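Local coordinates for protein DNA primase (PDB 2AU3) that probably synthesises the short RNA primers that DNA polymerase extends during DNA replication, and carries a zinc-binding domain ahead of its RNA polymerase core, at residues N36-H40 with C58-V63. Numbering follows the deposited sequence.
Sequences NCPFH and CFGCGV. With ZN (zinc ion), chain B.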
# COMPACT_ATOMS: atom_id res chain seq x y z
N ASN A 36 21.94 -8.13 -15.43
CA ASN A 36 22.44 -6.95 -14.73
C ASN A 36 21.64 -5.76 -15.19
O ASN A 36 21.31 -5.64 -16.37
CB ASN A 36 23.94 -6.70 -14.97
CG ASN A 36 24.80 -7.91 -14.69
OD1 ASN A 36 25.24 -8.13 -13.57
ND2 ASN A 36 25.08 -8.68 -15.73
N CYS A 37 21.36 -4.85 -14.27
CA CYS A 37 20.54 -3.68 -14.60
C CYS A 37 21.28 -2.71 -15.55
O CYS A 37 22.44 -2.39 -15.32
CB CYS A 37 20.10 -2.97 -13.33
SG CYS A 37 18.98 -1.59 -13.61
N PRO A 38 20.60 -2.26 -16.61
CA PRO A 38 21.20 -1.30 -17.55
C PRO A 38 21.03 0.15 -17.09
O PRO A 38 21.51 1.06 -17.78
CB PRO A 38 20.39 -1.54 -18.83
CG PRO A 38 19.01 -1.95 -18.32
CD PRO A 38 19.23 -2.62 -16.98
N PHE A 39 20.33 0.37 -15.98
CA PHE A 39 19.96 1.72 -15.55
C PHE A 39 20.73 2.19 -14.30
O PHE A 39 20.89 3.39 -14.07
CB PHE A 39 18.45 1.83 -15.33
CG PHE A 39 17.63 1.35 -16.51
CD1 PHE A 39 17.82 1.90 -17.77
CD2 PHE A 39 16.66 0.36 -16.34
CE1 PHE A 39 17.09 1.45 -18.86
CE2 PHE A 39 15.90 -0.08 -17.43
CZ PHE A 39 16.11 0.47 -18.70
N HIS A 40 21.20 1.23 -13.50
CA HIS A 40 22.10 1.50 -12.38
C HIS A 40 23.25 0.48 -12.40
O HIS A 40 23.12 -0.58 -12.99
CB HIS A 40 21.34 1.49 -11.05
CG HIS A 40 21.35 0.15 -10.35
ND1 HIS A 40 20.48 -0.87 -10.68
CD2 HIS A 40 22.10 -0.31 -9.32
CE1 HIS A 40 20.72 -1.91 -9.91
NE2 HIS A 40 21.70 -1.60 -9.07
N CYS A 58 13.90 -3.85 -10.83
CA CYS A 58 15.27 -3.93 -10.36
C CYS A 58 15.34 -3.90 -8.84
O CYS A 58 14.92 -2.94 -8.22
CB CYS A 58 16.13 -2.82 -10.93
SG CYS A 58 17.83 -3.11 -10.50
N PHE A 59 15.87 -4.96 -8.25
CA PHE A 59 16.06 -5.01 -6.80
C PHE A 59 17.28 -4.21 -6.38
O PHE A 59 17.59 -4.12 -5.20
CB PHE A 59 16.20 -6.45 -6.31
CG PHE A 59 14.90 -7.16 -6.21
CD1 PHE A 59 14.10 -7.34 -7.33
CD2 PHE A 59 14.46 -7.64 -4.98
CE1 PHE A 59 12.87 -8.00 -7.25
CE2 PHE A 59 13.24 -8.31 -4.88
CZ PHE A 59 12.44 -8.48 -6.02
N GLY A 60 17.97 -3.62 -7.35
CA GLY A 60 19.14 -2.82 -7.05
C GLY A 60 18.84 -1.34 -6.94
O GLY A 60 19.26 -0.68 -5.98
N CYS A 61 18.11 -0.80 -7.91
CA CYS A 61 17.72 0.60 -7.87
C CYS A 61 16.21 0.82 -7.71
O CYS A 61 15.78 1.94 -7.45
CB CYS A 61 18.22 1.34 -9.10
SG CYS A 61 17.42 0.77 -10.62
N GLY A 62 15.41 -0.22 -7.88
CA GLY A 62 13.97 -0.11 -7.66
C GLY A 62 13.15 0.25 -8.88
O GLY A 62 11.92 0.26 -8.81
N VAL A 63 13.81 0.59 -9.98
CA VAL A 63 13.11 0.81 -11.24
C VAL A 63 12.25 -0.43 -11.60
O VAL A 63 12.67 -1.58 -11.41
CB VAL A 63 14.08 1.19 -12.40
CG1 VAL A 63 14.73 -0.02 -13.04
CG2 VAL A 63 13.37 2.00 -13.44
ZN ZN B . 18.65 -1.05 -11.43
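The imidazole of His40 lies with one face over the Gly60–Cys61 peptide, Gly60 C and Cys61 N each standing 3.4 Å above the ring plane and offset toward its rim. At the edge of the same ring Cys58 SG comes to 3.2 Å from His40 CE1, near the ring plane. His40 and Cys58 share the zinc ion, which probably sets this close edge approach; His40 ND1 binds the metal at 2.0 Å, and SG of Cys37, Cys58 and Cys61 complete the tetrahedral set. A chi1 of 93°, well away from a staggered value, swings the imidazole across to the metal, while NE2, at the ring edge away from the zinc, makes a weak hydrogen bond to Asp42 OD1. In both Cys37 and Cys58 SG is anti to the backbone N (chi1 -175° and -172°), which carries the sulfurs to the zinc ion and brings Cys37 CB to 3.6 Å from Cys58 SG.

Backbone amides also grip the sulfurs. Cys37 SG accepts Phe39 N at 3.4 Å and, weakly, His40 N; Cys58 SG takes Cys61 N at 3.5 Å, with a weak bond from Gly60 N, and Cys61 SG a weak one from Val63 N. Such N-H...S bonds probably offset part of the negative charge gathered at the metal. Beside the site Phe39 CD2 meets Val63 CG1 at 3.8 Å, the two side chains crossing at about a right angle, and both touch Leu73 of helix 67-75. Phe47 of strand 47-50 packs against Cys37 and Cys58. The loop after strand 32-35 and the end of strand 55-58 with the turn that follows are thus joined at one zinc site of three cysteines and a histidine, as in the zinc ribbon of the CHC2-type finger of DnaG primases.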